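Local coordinates for glutamine aminotransferase class-II domain protein (Ruegeria pomeroyi, PDB 3MDN), which probably works as a class-II glutamine amidotransferase, splitting ammonia from glutamine with an Ntn-type fold, though the acceptor of that ammonia is not established, at residues D[6-11]-D[195-200]; D[109-114]-D[187-192]. All blocks are in the same frame, centred on the assembly; numbering follows the deposited sequence.

How the interactions relate
Interaction 2 pairs neighbouring strands within one antiparallel sheet, and interaction 1 packs the second sheet of the sandwich onto it. Strand 185-192 runs on into strand 197-203, so residues 187-192 of interaction 2 and 195-200 of interaction 1 are the two arms of one hairpin, joined by probable backbone hydrogen bonds such as Tyr198 N to Phe191 O at 2.8 Å. The contact centres lie about 9 Å apart, both near the centre of the folded chain. Along the sequence, interaction 2 is nested inside the loop closed by interaction 1. Trp6 links the two, its NE1 hydrogen-bonded to Ser188 OG. Strand 6-10 is thereby also tied to interaction 2, consistent with a layered Ntn-type core.

Interaction 1. Residues D[6-11]-D[195-200]; sequences WAAYHG and QTLYAA
His10 and Leu197 both hold CG anti to the backbone N (chi1 -173° and 167°), and their side chains slide past each other in opposite directions between the two sheets of an Ntn-type beta sandwich. Strand 6-10 belongs to one sheet and strand 197-200 to the other; their axes come within 8.2 Å and run roughly antiparallel, so side chains rather than backbone bridges fill the gap. In the imidazole, His10 CD2 lies 3.6 Å from Leu197 CB. Beyond it, His10 NE2 donates to the backbone O of Gln195 at 2.8 Å, in a nearly straight bond of 167°. The acceptor lies in the ring plane, while the donor sits above the carbonyl plane. An alanine in place of His10 would probably leave Gln195 O without this donor and open a gap beside Leu197 CB. Deeper in, Leu197 sets CD1 against Ala8 CB and wedges CD2 between Ala8 CB and His10 CB, and strand 221-225 adds Val224 against the same leucine. At the far end the Trp6 indole approaches Ala199 obliquely, its NE1 being bonded to Ser188 OG in the adjoining strand. The Trp6-Ala199 contact is loose, with Trp6 CH2 4.5 Å from Ala199 CB.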
# COMPACT_ATOMS: atom_id res chain seq x y z
N TRP D 6 19.11 11.93 0.13
CA TRP D 6 19.02 11.56 -1.28
C TRP D 6 20.38 11.16 -1.89
O TRP D 6 21.44 11.49 -1.35
CB TRP D 6 18.29 12.60 -2.11
CG TRP D 6 18.88 14.03 -2.24
CD1 TRP D 6 18.38 15.18 -1.70
CD2 TRP D 6 20.01 14.43 -3.05
NE1 TRP D 6 19.13 16.27 -2.10
CE2 TRP D 6 20.14 15.84 -2.91
CE3 TRP D 6 20.92 13.75 -3.86
CZ2 TRP D 6 21.15 16.57 -3.56
CZ3 TRP D 6 21.92 14.48 -4.50
CH2 TRP D 6 22.03 15.86 -4.34
N ALA D 7 20.34 10.42 -3.00
CA ALA D 7 21.54 10.06 -3.74
C ALA D 7 21.30 10.02 -5.25
O ALA D 7 20.23 9.60 -5.71
CB ALA D 7 22.09 8.73 -3.26
N ALA D 8 22.30 10.46 -6.01
CA ALA D 8 22.24 10.47 -7.46
C ALA D 8 23.50 9.87 -8.07
O ALA D 8 24.58 9.92 -7.47
CB ALA D 8 22.01 11.90 -8.00
N TYR D 9 23.38 9.32 -9.27
CA TYR D 9 24.50 8.64 -9.89
C TYR D 9 24.58 8.93 -11.38
O TYR D 9 23.56 9.00 -12.06
CB TYR D 9 24.43 7.14 -9.60
CG TYR D 9 25.56 6.37 -10.23
CD1 TYR D 9 26.81 6.31 -9.63
CD2 TYR D 9 25.38 5.68 -11.45
CE1 TYR D 9 27.89 5.59 -10.21
CE2 TYR D 9 26.46 4.98 -12.05
CZ TYR D 9 27.71 4.95 -11.41
OH TYR D 9 28.75 4.25 -11.96
N HIS D 10 25.80 9.13 -11.87
CA HIS D 10 26.06 9.36 -13.30
C HIS D 10 27.41 8.69 -13.69
O HIS D 10 28.48 9.09 -13.20
CB HIS D 10 26.07 10.87 -13.55
CG HIS D 10 26.16 11.25 -15.00
ND1 HIS D 10 27.25 10.97 -15.78
CD2 HIS D 10 25.32 11.96 -15.79
CE1 HIS D 10 27.06 11.43 -17.00
NE2 HIS D 10 25.89 12.03 -17.04
N GLY D 11 27.34 7.64 -14.52
CA GLY D 11 28.54 6.92 -14.98
C GLY D 11 28.22 5.55 -15.58
O GLY D 11 27.13 5.31 -16.11
N GLN D 195 20.85 12.83 -19.85
CA GLN D 195 22.23 12.87 -20.36
C GLN D 195 23.24 13.52 -19.38
O GLN D 195 24.37 13.04 -19.21
CB GLN D 195 22.26 13.62 -21.69
CG GLN D 195 21.90 12.74 -22.92
CD GLN D 195 23.19 12.35 -23.71
OE1 GLN D 195 23.61 13.06 -24.65
NE2 GLN D 195 23.84 11.26 -23.29
N THR D 196 22.81 14.60 -18.74
CA THR D 196 23.65 15.34 -17.80
C THR D 196 23.00 15.26 -16.43
O THR D 196 21.79 15.26 -16.36
CB THR D 196 23.78 16.83 -18.22
OG1 THR D 196 24.35 16.90 -19.53
CG2 THR D 196 24.66 17.62 -17.26
N LEU D 197 23.79 15.23 -15.36
CA LEU D 197 23.23 15.21 -14.02
C LEU D 197 23.59 16.56 -13.38
O LEU D 197 24.74 17.00 -13.50
CB LEU D 197 23.83 14.06 -13.21
CG LEU D 197 23.55 14.11 -11.69
CD1 LEU D 197 22.04 13.98 -11.46
CD2 LEU D 197 24.31 12.99 -10.91
N TYR D 198 22.63 17.19 -12.72
CA TYR D 198 22.83 18.51 -12.13
C TYR D 198 22.56 18.44 -10.64
O TYR D 198 21.78 17.60 -10.18
CB TYR D 198 21.84 19.54 -12.69
CG TYR D 198 21.98 19.79 -14.17
CD1 TYR D 198 21.14 19.16 -15.08
CD2 TYR D 198 23.00 20.62 -14.66
CE1 TYR D 198 21.26 19.37 -16.44
CE2 TYR D 198 23.13 20.85 -16.04
CZ TYR D 198 22.25 20.23 -16.92
OH TYR D 198 22.38 20.41 -18.27
N ALA D 199 23.17 19.35 -9.89
CA ALA D 199 22.76 19.51 -8.52
C ALA D 199 23.04 20.93 -8.12
O ALA D 199 24.00 21.53 -8.58
CB ALA D 199 23.51 18.53 -7.61
N ALA D 200 22.20 21.49 -7.27
CA ALA D 200 22.40 22.87 -6.84
C ALA D 200 22.15 22.93 -5.34
O ALA D 200 21.46 22.09 -4.79
CB ALA D 200 21.45 23.82 -7.59

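Interaction 2. Residues D[109-114]-D[187-192]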
# COMPACT_ATOMS: atom_id res chain seq x y z
N TRP D 109 12.87 14.98 -18.14
CA TRP D 109 13.52 15.52 -16.93
C TRP D 109 12.99 14.89 -15.64
O TRP D 109 11.82 14.51 -15.57
CB TRP D 109 13.31 17.03 -16.85
CG TRP D 109 14.07 17.77 -17.88
CD1 TRP D 109 13.73 17.98 -19.18
CD2 TRP D 109 15.34 18.42 -17.68
NE1 TRP D 109 14.71 18.73 -19.82
CE2 TRP D 109 15.71 19.01 -18.92
CE3 TRP D 109 16.21 18.52 -16.60
CZ2 TRP D 109 16.90 19.71 -19.09
CZ3 TRP D 109 17.40 19.22 -16.76
CH2 TRP D 109 17.74 19.81 -18.00
N CYS D 110 13.86 14.77 -14.64
CA CYS D 110 13.41 14.37 -13.31
C CYS D 110 14.12 15.23 -12.31
O CYS D 110 15.09 15.89 -12.65
CB CYS D 110 13.67 12.89 -13.03
SG CYS D 110 15.38 12.36 -13.20
N PHE D 111 13.65 15.22 -11.07
CA PHE D 111 14.01 16.28 -10.14
C PHE D 111 13.67 15.86 -8.72
O PHE D 111 12.63 15.25 -8.49
CB PHE D 111 13.20 17.53 -10.55
CG PHE D 111 13.46 18.75 -9.71
CD1 PHE D 111 12.78 18.94 -8.51
CD2 PHE D 111 14.35 19.72 -10.14
CE1 PHE D 111 13.00 20.07 -7.75
CE2 PHE D 111 14.58 20.86 -9.39
CZ PHE D 111 13.91 21.03 -8.18
N MSE D 112 14.54 16.15 -7.79
CA MSE D 112 14.26 15.98 -6.36
C MSE D 112 14.93 17.08 -5.53
O MSE D 112 15.92 17.68 -5.96
CB MSE D 112 14.67 14.59 -5.88
CG MSE D 112 16.10 14.24 -6.06
SE MSE D 112 16.39 12.42 -5.42
CE MSE D 112 18.31 12.38 -5.90
N HIS D 113 14.35 17.36 -4.37
CA HIS D 113 14.65 18.55 -3.62
C HIS D 113 14.56 18.20 -2.14
O HIS D 113 13.65 17.52 -1.70
CB HIS D 113 13.65 19.66 -4.02
CG HIS D 113 13.45 20.72 -2.97
ND1 HIS D 113 14.39 21.69 -2.68
CD2 HIS D 113 12.38 20.98 -2.16
CE1 HIS D 113 13.93 22.48 -1.73
NE2 HIS D 113 12.71 22.08 -1.40
N ASN D 114 15.54 18.66 -1.40
CA ASN D 114 15.61 18.61 0.04
C ASN D 114 15.56 20.09 0.50
O ASN D 114 16.30 20.95 -0.02
CB ASN D 114 16.97 17.96 0.41
CG ASN D 114 17.03 17.46 1.82
OD1 ASN D 114 18.03 16.84 2.22
ND2 ASN D 114 16.00 17.72 2.61
N LEU D 187 17.46 24.98 0.00
CA LEU D 187 17.41 24.16 -1.19
C LEU D 187 18.68 23.34 -1.46
O LEU D 187 19.75 23.89 -1.60
CB LEU D 187 17.16 25.05 -2.42
CG LEU D 187 17.20 24.24 -3.73
CD1 LEU D 187 15.97 24.49 -4.54
CD2 LEU D 187 18.43 24.58 -4.57
N SER D 188 18.52 22.03 -1.58
CA SER D 188 19.51 21.23 -2.24
C SER D 188 18.64 20.43 -3.18
O SER D 188 17.54 19.96 -2.81
CB SER D 188 20.25 20.32 -1.26
OG SER D 188 19.47 19.15 -1.09
N ALA D 189 19.05 20.34 -4.44
CA ALA D 189 18.24 19.63 -5.43
C ALA D 189 19.17 18.87 -6.36
O ALA D 189 20.31 19.32 -6.60
CB ALA D 189 17.43 20.62 -6.24
N ALA D 190 18.69 17.74 -6.89
CA ALA D 190 19.35 17.02 -7.99
C ALA D 190 18.36 16.84 -9.10
O ALA D 190 17.16 16.70 -8.85
CB ALA D 190 19.88 15.66 -7.53
N PHE D 191 18.84 16.89 -10.33
CA PHE D 191 17.94 16.87 -11.47
C PHE D 191 18.70 16.48 -12.75
O PHE D 191 19.90 16.64 -12.79
CB PHE D 191 17.12 18.17 -11.62
CG PHE D 191 17.95 19.44 -11.67
CD1 PHE D 191 18.47 20.01 -10.51
CD2 PHE D 191 18.19 20.08 -12.88
CE1 PHE D 191 19.24 21.17 -10.58
CE2 PHE D 191 18.96 21.24 -12.95
CZ PHE D 191 19.46 21.80 -11.81
N SER D 192 18.00 15.92 -13.74
CA SER D 192 18.65 15.35 -14.95
C SER D 192 17.75 15.43 -16.15
O SER D 192 16.51 15.42 -16.03
CB SER D 192 19.00 13.87 -14.73
OG SER D 192 19.76 13.32 -15.82
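Phe111 and Phe191 lie side by side and point the same way from one face of an antiparallel beta ladder, the pairing of strands 109-114 and 185-192 in a core sheet of the Ntn-type fold. Their planes are inclined at 36°, an oblique meeting in which Phe111 CD2 touches Phe191 CB at 3.5 Å. The two rings leave their strands differently: Phe111 has CG anti to the backbone N (chi1 -179°), whereas Phe191 sets CG between N and the carbonyl carbon (chi1 54°). The Phe111 ring stays over its own strand, and its far end approaches Ala189, with Phe111 CZ 4.0 Å from Ala189 CB. The Phe191 ring instead leads away from strand 109-114 and receives Trp109 CZ3 at its edge, near the ring plane. Further along this face, the side chains of His113 and Leu187 cross at about a right angle. Helix 144-154 covers this side, with Phe149 meeting the Phe111 ring and Leu148 touching both Phe111 and Leu187.

On the reverse face stand Cys110, Met112 and Asn114, paired with Ser192, Ala190 and Ser188. Met112, a selenomethionine, extends beyond CG and carries its CE to 4.0 Å from Ala190 CB; Trp6 and Leu85 of the facing sheet pack on the same side chain.

Six backbone hydrogen bonds fix the register, two at each of these three hydrogen-bonded pairs. At the intervening non-hydrogen-bonded pairs, Phe111 with Phe191 and His113 with Ala189, the CA atoms close to 4.2 Å. CA-H...O contacts supplement the ladder, including one from Trp109 CA to Ser192 O at 3.1 Å. Ser192 O also accepts a bond from Cys110 N at 3.1 Å, with the donor in the carbonyl plane.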